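Local structure of Lin0012 protein (Listeria innocua, 3K17) at residues A[58-63]-A[73-78]; A[123-128]-A[166-171]; A[255-260]-A[274-279]; A[298-303]-A[342-347]. The protein probably acts as a phosphomevalonate kinase of the GHMP family, using ATP to phosphorylate phosphomevalonate on the mevalonate route to isopentenyl diphosphate. All coordinates share one frame; numbering follows the deposited sequence.

Interaction 1 (A[58-63]-A[73-78]); sequences NPVSWP and EHWTFT
Val-60 sits on the indole of Trp-75 in a CH-pi contact that holds the loop after strand 50-52 against the N-terminal part of helix 76-91, in the GHMP-kinase fold. Its methyl CG2 lies over the ring face, 3.7 Å from the centroid of the six-membered ring and 9° off the normal. The second methyl covers the same face nearer the rim, with Val-60 CG1 3.6 Å from Trp-75 CZ2. The two side chains come from opposite directions, and CG of Trp-75, set beside its own backbone N (chi1 -70°), turns the indole so that one face receives both methyls. Tyr-56 also stacks on this indole, and Leu-51, Ile-53 and Pro-70 pack against it.

Hydrogen bonding serves the backbone on each side. Val-60 pairs through its main chain with Leu-51, so the loop runs beside strand 50-52. At the other segment, Thr-76 OG1 donates to Glu-73 O at 2.9 Å, approaching from above the carbonyl plane and linking Thr-76 back to Glu-73.

Polar contact with the indole comes from a carbonyl at the ring edge: Asn-58 O lies in the ring plane, 3.6 Å from Trp-75 CZ2 and 3.7 Å from Trp-75 CH2.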
loop_
_atom_site.group_PDB
_atom_site.type_symbol
_atom_site.label_atom_id
_atom_site.label_comp_id
_atom_site.label_asym_id
_atom_site.label_seq_id
_atom_site.Cartn_x
_atom_site.Cartn_y
_atom_site.Cartn_z
ATOM N N ASN A 58 23.061 16.060 6.060
ATOM C CA ASN A 58 22.325 16.784 7.076
ATOM C C ASN A 58 21.963 15.919 8.276
ATOM O O ASN A 58 21.793 14.713 8.158
ATOM C CB ASN A 58 21.061 17.395 6.465
ATOM C CG ASN A 58 21.382 18.419 5.396
ATOM O OD1 ASN A 58 21.097 18.215 4.222
ATOM N ND2 ASN A 58 21.996 19.520 5.800
ATOM N N PRO A 59 21.835 16.545 9.452
ATOM C CA PRO A 59 21.490 15.841 10.690
ATOM C C PRO A 59 19.997 15.581 10.792
ATOM O O PRO A 59 19.221 16.065 9.976
ATOM C CB PRO A 59 21.942 16.820 11.761
ATOM C CG PRO A 59 21.521 18.136 11.148
ATOM C CD PRO A 59 22.007 17.989 9.701
ATOM N N VAL A 60 19.612 14.792 11.788
ATOM C CA VAL A 60 18.208 14.526 12.067
ATOM C C VAL A 60 18.038 14.963 13.514
ATOM O O VAL A 60 19.015 15.035 14.265
ATOM C CB VAL A 60 17.838 13.032 11.972
ATOM C CG1 VAL A 60 17.696 12.618 10.515
ATOM C CG2 VAL A 60 18.884 12.193 12.685
ATOM N N SER A 61 16.809 15.273 13.903
ATOM C CA SER A 61 16.550 15.692 15.268
ATOM C C SER A 61 15.422 14.845 15.805
ATOM O O SER A 61 14.757 14.126 15.051
ATOM C CB SER A 61 16.160 17.174 15.317
ATOM O OG SER A 61 16.062 17.632 16.661
ATOM N N TRP A 62 15.213 14.919 17.112
ATOM C CA TRP A 62 14.155 14.162 17.753
ATOM C C TRP A 62 13.873 14.816 19.102
ATOM O O TRP A 62 14.747 15.458 19.679
ATOM C CB TRP A 62 14.576 12.692 17.909
ATOM C CG TRP A 62 15.744 12.446 18.840
ATOM C CD1 TRP A 62 15.684 11.943 20.110
ATOM C CD2 TRP A 62 17.140 12.637 18.550
ATOM N NE1 TRP A 62 16.956 11.804 20.626
ATOM C CE2 TRP A 62 17.865 12.224 19.691
ATOM C CE3 TRP A 62 17.848 13.116 17.437
ATOM C CZ2 TRP A 62 19.264 12.273 19.754
ATOM C CZ3 TRP A 62 19.243 13.162 17.497
ATOM C CH2 TRP A 62 19.934 12.740 18.653
ATOM N N PRO A 63 12.649 14.657 19.622
ATOM C CA PRO A 63 12.280 15.257 20.910
ATOM C C PRO A 63 13.175 14.871 22.082
ATOM O O PRO A 63 13.704 13.761 22.144
ATOM C CB PRO A 63 10.833 14.807 21.100
ATOM C CG PRO A 63 10.799 13.482 20.392
ATOM C CD PRO A 63 11.597 13.743 19.141
ATOM N N GLU A 73 17.588 4.692 5.843
ATOM C CA GLU A 73 18.045 3.359 6.216
ATOM C C GLU A 73 19.396 3.346 6.933
ATOM O O GLU A 73 19.649 2.491 7.781
ATOM C CB GLU A 73 18.142 2.485 4.963
ATOM C CG GLU A 73 18.917 1.189 5.151
ATOM C CD GLU A 73 19.244 0.517 3.826
ATOM O OE1 GLU A 73 18.301 0.232 3.058
ATOM O OE2 GLU A 73 20.440 0.273 3.552
ATOM N N HIS A 74 20.264 4.292 6.601
ATOM C CA HIS A 74 21.581 4.323 7.212
ATOM C C HIS A 74 21.654 4.902 8.615
ATOM O O HIS A 74 22.730 4.939 9.214
ATOM C CB HIS A 74 22.556 5.042 6.287
ATOM C CG HIS A 74 22.710 4.364 4.964
ATOM N ND1 HIS A 74 21.760 4.450 3.969
ATOM C CD2 HIS A 74 23.659 3.515 4.505
ATOM C CE1 HIS A 74 22.117 3.682 2.955
ATOM N NE2 HIS A 74 23.265 3.103 3.255
ATOM N N TRP A 75 20.511 5.334 9.138
ATOM C CA TRP A 75 20.437 5.895 10.489
ATOM C C TRP A 75 20.177 4.785 11.517
ATOM O O TRP A 75 20.409 4.960 12.708
ATOM C CB TRP A 75 19.268 6.887 10.610
ATOM C CG TRP A 75 19.426 8.181 9.866
ATOM C CD1 TRP A 75 18.734 8.582 8.755
ATOM C CD2 TRP A 75 20.317 9.253 10.194
ATOM N NE1 TRP A 75 19.139 9.841 8.373
ATOM C CE2 TRP A 75 20.110 10.276 9.239
ATOM C CE3 TRP A 75 21.269 9.452 11.203
ATOM C CZ2 TRP A 75 20.825 11.481 9.263
ATOM C CZ3 TRP A 75 21.977 10.651 11.231
ATOM C CH2 TRP A 75 21.751 11.650 10.265
ATOM N N THR A 76 19.677 3.653 11.042
ATOM C CA THR A 76 19.287 2.561 11.917
ATOM C C THR A 76 20.209 2.168 13.063
ATOM O O THR A 76 19.771 2.164 14.209
ATOM C CB THR A 76 18.920 1.308 11.093
ATOM O OG1 THR A 76 18.031 1.687 10.038
ATOM C CG2 THR A 76 18.190 0.301 11.963
ATOM N N PHE A 77 21.473 1.852 12.791
ATOM C CA PHE A 77 22.340 1.444 13.893
ATOM C C PHE A 77 22.477 2.496 14.985
ATOM O O PHE A 77 22.318 2.179 16.155
ATOM C CB PHE A 77 23.733 1.037 13.390
ATOM C CG PHE A 77 23.784 -0.357 12.823
ATOM C CD1 PHE A 77 23.680 -1.468 13.664
ATOM C CD2 PHE A 77 23.922 -0.562 11.454
ATOM C CE1 PHE A 77 23.712 -2.773 13.147
ATOM C CE2 PHE A 77 23.956 -1.864 10.926
ATOM C CZ PHE A 77 23.850 -2.970 11.782
ATOM N N THR A 78 22.763 3.740 14.610
ATOM C CA THR A 78 22.933 4.792 15.604
ATOM C C THR A 78 21.626 5.219 16.257
ATOM O O THR A 78 21.606 5.563 17.448
ATOM C CB THR A 78 23.659 6.030 15.008
ATOM O OG1 THR A 78 22.969 6.486 13.840
ATOM C CG2 THR A 78 25.083 5.665 14.628
#

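Interaction 2 (A[123-128]-A[166-171]); sequences ATVAVI and SCMYGG
Val-125 points its two methyls at the last turn of helix 162-169 and straddles the backbone between Cys-167 and Met-168. Its helix, 119-135, is the one that follows the glycine-rich phosphate-binding loop in GHMP kinases. CG1 of Val-125, anti to the backbone N (chi1 169°), comes within 3.7 Å of Met-168 CA, while CG2, beside the backbone N, lies 4.0 Å from Cys-167 CB. A valine branch meets main chain directly, in keeping with the CA atoms of Val-125 and Met-168 lying 6.0 Å apart.

Met-168, a selenomethionine in the crystal, does not start out toward the other helix. Its chain leaves with CG anti to the backbone N and then bends twice, at chi2 (70°) and chi3 (77°), which curls the end back over the valine. Both SE and CE of Met-168 thus lie 4.0 Å from Val-125 CG1. The same CE reaches Ile-128 one turn on, with Ile-128 CG2 at 4.4 Å, a looser touch.

Around this pair, Ile-11 of strand 7-18 packs on Val-125 and Cys-167, and Met-141 and Lys-144 of helix 141-156 pack on Met-168. Helix 162-169 ends at Gly-170, whose positive phi turns the chain toward strand 172-176.

No hydrogen bond or charge spans the two segments. The contact is buried and wholly apolar, so it rests on the fit of valine and isoleucine methyls against a bent selenomethionine chain, Cys-167 CB and the backbone at Met-168, probably with hydrophobic burial as its main source of stability.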
loop_
_atom_site.group_PDB
_atom_site.type_symbol
_atom_site.label_atom_id
_atom_site.label_comp_id
_atom_site.label_asym_id
_atom_site.label_seq_id
_atom_site.Cartn_x
_atom_site.Cartn_y
_atom_site.Cartn_z
ATOM N N ALA A 123 30.257 2.399 15.535
ATOM C CA ALA A 123 29.337 3.523 15.643
ATOM C C ALA A 123 28.409 3.303 16.835
ATOM O O ALA A 123 28.148 4.218 17.624
ATOM C CB ALA A 123 28.520 3.659 14.347
ATOM N N THR A 124 27.897 2.085 16.953
ATOM C CA THR A 124 27.011 1.747 18.057
ATOM C C THR A 124 27.720 2.007 19.402
ATOM O O THR A 124 27.174 2.651 20.301
ATOM C CB THR A 124 26.597 0.268 17.981
ATOM O OG1 THR A 124 25.900 0.033 16.754
ATOM C CG2 THR A 124 25.684 -0.097 19.144
ATOM N N VAL A 125 28.939 1.503 19.523
ATOM C CA VAL A 125 29.723 1.668 20.751
ATOM C C VAL A 125 30.031 3.140 21.036
ATOM O O VAL A 125 30.052 3.554 22.194
ATOM C CB VAL A 125 31.043 0.845 20.672
ATOM C CG1 VAL A 125 31.990 1.208 21.820
ATOM C CG2 VAL A 125 30.713 -0.649 20.738
ATOM N N ALA A 126 30.250 3.934 19.988
ATOM C CA ALA A 126 30.538 5.351 20.162
ATOM C C ALA A 126 29.322 6.067 20.761
ATOM O O ALA A 126 29.459 6.898 21.668
ATOM C CB ALA A 126 30.927 5.990 18.817
ATOM N N VAL A 127 28.133 5.741 20.257
ATOM C CA VAL A 127 26.917 6.354 20.769
ATOM C C VAL A 127 26.698 5.975 22.242
ATOM O O VAL A 127 26.440 6.844 23.083
ATOM C CB VAL A 127 25.682 5.918 19.933
ATOM C CG1 VAL A 127 24.382 6.326 20.642
ATOM C CG2 VAL A 127 25.753 6.563 18.537
ATOM N N ILE A 128 26.811 4.687 22.554
ATOM C CA ILE A 128 26.595 4.245 23.931
ATOM C C ILE A 128 27.598 4.916 24.868
ATOM O O ILE A 128 27.219 5.447 25.914
ATOM C CB ILE A 128 26.706 2.704 24.056
ATOM C CG1 ILE A 128 25.599 2.028 23.224
ATOM C CG2 ILE A 128 26.627 2.281 25.540
ATOM C CD1 ILE A 128 24.181 2.433 23.599
ATOM N N SER A 166 35.025 -5.997 20.962
ATOM C CA SER A 166 36.336 -5.496 20.600
ATOM C C SER A 166 36.375 -3.975 20.537
ATOM O O SER A 166 37.318 -3.363 21.034
ATOM C CB SER A 166 36.770 -6.101 19.263
ATOM O OG SER A 166 38.023 -5.582 18.861
ATOM N N CYS A 167 35.358 -3.361 19.925
ATOM C CA CYS A 167 35.308 -1.900 19.823
ATOM C C CYS A 167 35.162 -1.249 21.205
ATOM O O CYS A 167 35.754 -0.206 21.481
ATOM C CB CYS A 167 34.140 -1.472 18.927
ATOM S SG CYS A 167 34.343 -2.002 17.204
HETATM N N MSE A 168 34.378 -1.884 22.066
HETATM C CA MSE A 168 34.137 -1.380 23.419
HETATM C C MSE A 168 35.356 -1.512 24.348
HETATM O O MSE A 168 35.723 -0.562 25.040
HETATM C CB MSE A 168 32.947 -2.130 24.023
HETATM C CG MSE A 168 32.619 -1.793 25.469
HETATM SE SE MSE A 168 31.899 -0.016 25.656
HETATM C CE MSE A 168 30.093 -0.382 25.009
ATOM N N TYR A 169 35.980 -2.686 24.339
ATOM C CA TYR A 169 37.121 -2.982 25.212
ATOM C C TYR A 169 38.498 -2.561 24.718
ATOM O O TYR A 169 39.395 -2.319 25.525
ATOM C CB TYR A 169 37.152 -4.485 25.537
ATOM C CG TYR A 169 36.102 -4.910 26.532
ATOM C CD1 TYR A 169 34.745 -4.765 26.249
ATOM C CD2 TYR A 169 36.464 -5.405 27.785
ATOM C CE1 TYR A 169 33.774 -5.093 27.191
ATOM C CE2 TYR A 169 35.504 -5.737 28.732
ATOM C CZ TYR A 169 34.164 -5.577 28.434
ATOM O OH TYR A 169 33.213 -5.875 29.382
ATOM N N GLY A 170 38.673 -2.464 23.403
ATOM C CA GLY A 170 39.978 -2.100 22.875
ATOM C C GLY A 170 40.957 -3.252 23.072
ATOM O O GLY A 170 40.571 -4.340 23.506
ATOM N N GLY A 171 42.222 -3.019 22.743
ATOM C CA GLY A 171 43.234 -4.051 22.891
ATOM C C GLY A 171 42.906 -5.371 22.222
ATOM O O GLY A 171 42.198 -5.417 21.211
#

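Interaction 3 (A[255-260]-A[274-279]); sequences MKQIIQ and IKENRR
Ile-274 meets Ile-258 across an antiparallel helical hairpin in which helix 241-264 turns back into helix 267-288. The axes of the two short segments pass 10.5 Å apart, with 154° between their directions. Although the CB of Ile-274 points away from the partner helix, the bends at chi1 and chi2 (-67° and -61°) bring CD1 back, to 3.8 Å from Ile-258 CD1. Ile-258 reaches the same point with an extended chain, and the two cross at a slant.

Two residues later Glu-276 faces Gln-257 at the more open side of the hairpin. The side chains, both extended beyond CG, cross at about a right angle. Which end of the amide faces Glu-276 OE2 is uncertain, so a hydrogen bond is possible but not established. The firm partner of this carboxylate is Arg-250, about two helical turns before Gln-257, which forms a salt bridge with OE1 and probably helps keep Glu-276 ionised.

Asn-277 then turns to the buried side, with CG anti to the backbone N. There the methyl of the selenomethionine Met-255 approaches the end of the amide at a slant, Met-255 CE lying 4.0 Å from Asn-277 CG; the bent methionine chain carries CE across.

Arg-278 faces the far side of the helix and forms salt bridges with Glu-293, Asp-302 and Glu-305. Helix 267-288 therefore lies between helix 241-264 and helix 295-306, with Ala-310 and Lys-312 of strand 310-313 touching Ile-274, and Ala-18 of strand 7-18 against Met-255, Ile-258 and Asn-277.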
loop_
_atom_site.group_PDB
_atom_site.type_symbol
_atom_site.label_atom_id
_atom_site.label_comp_id
_atom_site.label_asym_id
_atom_site.label_seq_id
_atom_site.Cartn_x
_atom_site.Cartn_y
_atom_site.Cartn_z
HETATM N N MSE A 255 40.749 -22.938 18.991
HETATM C CA MSE A 255 40.602 -21.776 19.869
HETATM C C MSE A 255 41.287 -22.019 21.207
HETATM O O MSE A 255 41.960 -21.138 21.747
HETATM C CB MSE A 255 39.123 -21.461 20.105
HETATM C CG MSE A 255 38.418 -20.872 18.901
HETATM SE SE MSE A 255 39.363 -19.333 18.192
HETATM C CE MSE A 255 40.015 -20.158 16.576
ATOM N N LYS A 256 41.103 -23.220 21.741
ATOM C CA LYS A 256 41.718 -23.590 23.008
ATOM C C LYS A 256 43.232 -23.430 22.881
ATOM O O LYS A 256 43.881 -22.861 23.760
ATOM C CB LYS A 256 41.359 -25.039 23.352
ATOM C CG LYS A 256 41.782 -25.483 24.744
ATOM C CD LYS A 256 41.181 -26.842 25.091
ATOM C CE LYS A 256 39.650 -26.786 25.107
ATOM N NZ LYS A 256 39.123 -25.801 26.100
ATOM N N GLN A 257 43.779 -23.918 21.769
ATOM C CA GLN A 257 45.213 -23.832 21.496
ATOM C C GLN A 257 45.705 -22.393 21.394
ATOM O O GLN A 257 46.667 -21.995 22.061
ATOM C CB GLN A 257 45.541 -24.547 20.186
ATOM C CG GLN A 257 45.528 -26.064 20.256
ATOM C CD GLN A 257 45.594 -26.698 18.876
ATOM O OE1 GLN A 257 46.382 -26.280 18.023
ATOM N NE2 GLN A 257 44.770 -27.714 18.650
ATOM N N ILE A 258 45.041 -21.609 20.555
ATOM C CA ILE A 258 45.445 -20.228 20.363
ATOM C C ILE A 258 45.358 -19.438 21.670
ATOM O O ILE A 258 46.201 -18.582 21.937
ATOM C CB ILE A 258 44.603 -19.560 19.230
ATOM C CG1 ILE A 258 45.282 -18.269 18.772
ATOM C CG2 ILE A 258 43.186 -19.275 19.715
ATOM C CD1 ILE A 258 44.758 -17.740 17.443
ATOM N N ILE A 259 44.353 -19.722 22.495
ATOM C CA ILE A 259 44.242 -19.020 23.774
ATOM C C ILE A 259 45.457 -19.394 24.634
ATOM O O ILE A 259 46.019 -18.556 25.338
ATOM C CB ILE A 259 42.930 -19.383 24.519
ATOM C CG1 ILE A 259 41.741 -18.699 23.828
ATOM C CG2 ILE A 259 43.005 -18.927 25.980
ATOM C CD1 ILE A 259 40.408 -18.982 24.468
ATOM N N GLN A 260 45.854 -20.660 24.562
ATOM C CA GLN A 260 47.022 -21.139 25.300
ATOM C C GLN A 260 48.232 -20.358 24.787
ATOM O O GLN A 260 49.029 -19.836 25.566
ATOM C CB GLN A 260 47.224 -22.630 25.036
ATOM C CG GLN A 260 48.430 -23.254 25.738
ATOM C CD GLN A 260 48.631 -24.698 25.326
ATOM O OE1 GLN A 260 47.684 -25.483 25.308
ATOM N NE2 GLN A 260 49.867 -25.057 24.997
ATOM N N ILE A 274 46.918 -20.514 13.615
ATOM C CA ILE A 274 46.388 -19.670 12.552
ATOM C C ILE A 274 46.289 -20.477 11.252
ATOM O O ILE A 274 45.281 -20.411 10.541
ATOM C CB ILE A 274 47.282 -18.431 12.344
ATOM C CG1 ILE A 274 47.205 -17.523 13.578
ATOM C CG2 ILE A 274 46.855 -17.671 11.102
ATOM C CD1 ILE A 274 45.809 -16.983 13.872
ATOM N N LYS A 275 47.327 -21.258 10.954
ATOM C CA LYS A 275 47.327 -22.069 9.741
ATOM C C LYS A 275 46.149 -23.027 9.769
ATOM O O LYS A 275 45.452 -23.200 8.766
ATOM C CB LYS A 275 48.624 -22.874 9.617
ATOM C CG LYS A 275 49.897 -22.053 9.568
ATOM C CD LYS A 275 51.087 -22.963 9.252
ATOM C CE LYS A 275 52.403 -22.351 9.690
ATOM N NZ LYS A 275 52.630 -21.034 9.055
ATOM N N GLU A 276 45.923 -23.650 10.922
ATOM C CA GLU A 276 44.816 -24.588 11.063
ATOM C C GLU A 276 43.471 -23.877 10.942
ATOM O O GLU A 276 42.555 -24.380 10.285
ATOM C CB GLU A 276 44.887 -25.314 12.410
ATOM C CG GLU A 276 46.138 -26.159 12.606
ATOM C CD GLU A 276 46.049 -27.022 13.850
ATOM O OE1 GLU A 276 45.152 -27.885 13.900
ATOM O OE2 GLU A 276 46.866 -26.838 14.777
ATOM N N ASN A 277 43.345 -22.713 11.577
ATOM C CA ASN A 277 42.088 -21.970 11.497
ATOM C C ASN A 277 41.837 -21.652 10.028
ATOM O O ASN A 277 40.732 -21.823 9.525
ATOM C CB ASN A 277 42.160 -20.665 12.299
ATOM C CG ASN A 277 40.781 -20.126 12.662
ATOM O OD1 ASN A 277 39.778 -20.479 12.041
ATOM N ND2 ASN A 277 40.729 -19.259 13.667
ATOM N N ARG A 278 42.878 -21.190 9.344
ATOM C CA ARG A 278 42.760 -20.862 7.930
ATOM C C ARG A 278 42.231 -22.063 7.161
ATOM O O ARG A 278 41.355 -21.930 6.313
ATOM C CB ARG A 278 44.120 -20.467 7.343
ATOM C CG ARG A 278 44.069 -20.231 5.832
ATOM C CD ARG A 278 45.441 -20.052 5.205
ATOM N NE ARG A 278 45.318 -19.833 3.766
ATOM C CZ ARG A 278 46.326 -19.877 2.899
ATOM N NH1 ARG A 278 47.560 -20.132 3.311
ATOM N NH2 ARG A 278 46.097 -19.673 1.608
ATOM N N ARG A 279 42.773 -23.235 7.472
ATOM C CA ARG A 279 42.385 -24.465 6.799
ATOM C C ARG A 279 40.918 -24.831 6.953
ATOM O O ARG A 279 40.242 -25.106 5.960
ATOM C CB ARG A 279 43.258 -25.629 7.286
ATOM C CG ARG A 279 44.761 -25.428 7.067
ATOM C CD ARG A 279 45.077 -25.097 5.615
ATOM N NE ARG A 279 46.511 -25.113 5.322
ATOM C CZ ARG A 279 47.400 -24.240 5.792
ATOM N NH1 ARG A 279 47.021 -23.254 6.595
ATOM N NH2 ARG A 279 48.675 -24.348 5.443
#

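Interaction 4 (A[298-303]-A[342-347]); sequences KELADS and LGIKHL
Leu-300 lies across the end of Ile-344 at about a right angle, where helix 295-306 packs on the chain leading into strand 345-346. The leucine is met near its root: Ile-344 CD1 is 4.0 Å from Leu-300 CB and 4.2 Å from Leu-300 CD1. An extended chi2 (158°) sends CD1 of Ile-344 straight out to the helix. Trp-339 of helix 329-341 borders the same spot, touching Ile-344 and giving its NE1-H to Leu-300 O.

Nearer the surface, Leu-342 CD1 rests 3.8 Å from Glu-299 CB. Here an exposed leucine covers the aliphatic base of the glutamate. Between the two contacts, Gly-343 takes positive phi in a Schellman motif that ends helix 329-341, and this turn lets Leu-342 and Ile-344 both face helix 295-306. Strand 345-346 then joins the antiparallel sheet by pairing with strand 214-219.

One charged pair lies within the helix. Lys-298 NZ forms a salt bridge with Asp-302, its N-H using the syn lone pair of OD2 at 2.7 Å. Ser-303 OG is 2.7 Å from both Glu-299 O and Leu-300 O.

Across the segments the chemistry is dispersive: two small aliphatic touches, one buried and one at the surface, while the Lys-298 to Asp-302 salt bridge lies beside the contact and does not cross it.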
loop_
_atom_site.group_PDB
_atom_site.type_symbol
_atom_site.label_atom_id
_atom_site.label_comp_id
_atom_site.label_asym_id
_atom_site.label_seq_id
_atom_site.Cartn_x
_atom_site.Cartn_y
_atom_site.Cartn_z
ATOM N N LYS A 298 43.945 -15.685 -0.596
ATOM C CA LYS A 298 44.790 -16.872 -0.651
ATOM C C LYS A 298 46.242 -16.435 -0.803
ATOM O O LYS A 298 47.124 -16.898 -0.077
ATOM C CB LYS A 298 44.404 -17.761 -1.838
ATOM C CG LYS A 298 45.295 -18.999 -1.989
ATOM C CD LYS A 298 44.916 -19.816 -3.214
ATOM C CE LYS A 298 45.592 -21.184 -3.199
ATOM N NZ LYS A 298 47.080 -21.098 -3.145
ATOM N N GLU A 299 46.488 -15.540 -1.756
ATOM C CA GLU A 299 47.838 -15.038 -1.986
ATOM C C GLU A 299 48.343 -14.311 -0.752
ATOM O O GLU A 299 49.516 -14.392 -0.407
ATOM C CB GLU A 299 47.862 -14.087 -3.185
ATOM C CG GLU A 299 47.534 -14.754 -4.501
ATOM C CD GLU A 299 48.401 -15.971 -4.747
ATOM O OE1 GLU A 299 49.643 -15.838 -4.674
ATOM O OE2 GLU A 299 47.844 -17.059 -5.011
ATOM N N LEU A 300 47.448 -13.595 -0.083
ATOM C CA LEU A 300 47.827 -12.864 1.112
ATOM C C LEU A 300 48.321 -13.825 2.196
ATOM O O LEU A 300 49.399 -13.636 2.763
ATOM C CB LEU A 300 46.631 -12.041 1.607
ATOM C CG LEU A 300 46.797 -11.190 2.869
ATOM C CD1 LEU A 300 45.779 -10.056 2.855
ATOM C CD2 LEU A 300 46.626 -12.060 4.105
ATOM N N ALA A 301 47.542 -14.868 2.468
ATOM C CA ALA A 301 47.904 -15.842 3.490
ATOM C C ALA A 301 49.090 -16.709 3.071
ATOM O O ALA A 301 49.954 -17.017 3.889
ATOM C CB ALA A 301 46.703 -16.723 3.831
ATOM N N ASP A 302 49.134 -17.108 1.805
ATOM C CA ASP A 302 50.248 -17.928 1.340
ATOM C C ASP A 302 51.572 -17.211 1.531
ATOM O O ASP A 302 52.536 -17.789 2.033
ATOM C CB ASP A 302 50.080 -18.300 -0.129
ATOM C CG ASP A 302 49.041 -19.376 -0.332
ATOM O OD1 ASP A 302 48.737 -20.088 0.648
ATOM O OD2 ASP A 302 48.540 -19.521 -1.466
ATOM N N SER A 303 51.621 -15.943 1.136
ATOM C CA SER A 303 52.845 -15.172 1.279
ATOM C C SER A 303 53.226 -15.036 2.753
ATOM O O SER A 303 54.410 -15.025 3.099
ATOM C CB SER A 303 52.677 -13.796 0.627
ATOM O OG SER A 303 51.459 -13.189 1.024
ATOM N N LEU A 342 50.691 -7.083 -5.235
ATOM C CA LEU A 342 49.484 -7.801 -5.616
ATOM C C LEU A 342 48.261 -6.883 -5.614
ATOM O O LEU A 342 47.158 -7.308 -5.961
ATOM C CB LEU A 342 49.259 -8.982 -4.666
ATOM C CG LEU A 342 50.365 -10.046 -4.679
ATOM C CD1 LEU A 342 50.118 -11.085 -3.579
ATOM C CD2 LEU A 342 50.405 -10.719 -6.050
ATOM N N GLY A 343 48.455 -5.623 -5.226
ATOM C CA GLY A 343 47.343 -4.686 -5.195
ATOM C C GLY A 343 46.684 -4.537 -3.828
ATOM O O GLY A 343 45.723 -3.776 -3.668
ATOM N N ILE A 344 47.198 -5.271 -2.844
ATOM C CA ILE A 344 46.681 -5.222 -1.478
ATOM C C ILE A 344 47.184 -3.949 -0.801
ATOM O O ILE A 344 48.351 -3.592 -0.942
ATOM C CB ILE A 344 47.166 -6.466 -0.676
ATOM C CG1 ILE A 344 46.486 -7.727 -1.219
ATOM C CG2 ILE A 344 46.893 -6.279 0.820
ATOM C CD1 ILE A 344 47.240 -9.017 -0.894
ATOM N N LYS A 345 46.305 -3.245 -0.093
ATOM C CA LYS A 345 46.724 -2.030 0.594
ATOM C C LYS A 345 47.110 -2.335 2.033
ATOM O O LYS A 345 46.307 -2.859 2.805
ATOM C CB LYS A 345 45.619 -0.961 0.598
ATOM C CG LYS A 345 46.037 0.304 1.333
ATOM C CD LYS A 345 44.982 1.410 1.304
ATOM C CE LYS A 345 44.803 1.975 -0.098
ATOM N NZ LYS A 345 46.132 2.299 -0.706
ATOM N N HIS A 346 48.346 -2.003 2.383
ATOM C CA HIS A 346 48.846 -2.220 3.732
ATOM C C HIS A 346 48.204 -1.194 4.663
ATOM O O HIS A 346 48.120 -0.019 4.324
ATOM C CB HIS A 346 50.374 -2.048 3.743
ATOM C CG HIS A 346 50.998 -2.133 5.103
ATOM N ND1 HIS A 346 50.710 -3.144 5.997
ATOM C CD2 HIS A 346 51.956 -1.377 5.689
ATOM C CE1 HIS A 346 51.467 -3.007 7.070
ATOM N NE2 HIS A 346 52.233 -1.943 6.909
ATOM N N LEU A 347 47.728 -1.638 5.823
ATOM C CA LEU A 347 47.152 -0.710 6.789
ATOM C C LEU A 347 48.025 -0.743 8.052
ATOM O O LEU A 347 47.843 -1.604 8.925
ATOM C CB LEU A 347 45.700 -1.101 7.131
ATOM C CG LEU A 347 44.685 -1.142 5.975
ATOM C CD1 LEU A 347 43.276 -1.407 6.518
ATOM C CD2 LEU A 347 44.703 0.181 5.225
#

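How the interactions relate
Interaction 2 is the most central of the four, about 9 Å from the chain centre to its own centre, and purely apolar; interactions 1 and 4 are peripheral and partly exposed, while interaction 3 is buried despite its outlying place. Interactions 1 and 2 share a helical layer: Thr-78 of helix 76-91 packs on Ala-123 and Val-127 of helix 119-135. Through the consecutive helices 267-288 and 295-306, Arg-278 NH2 bonds Asp-302 OD1 at 2.8 Å, so a salt bridge joins interaction 3, which mixes apolar and polar side chains, to interaction 4, which is aliphatic across the segments. Interactions 1 and 3 lie on opposite sides of the chain centre, centres about 40 Å apart. An aromatic face distinguishes interaction 1 alone.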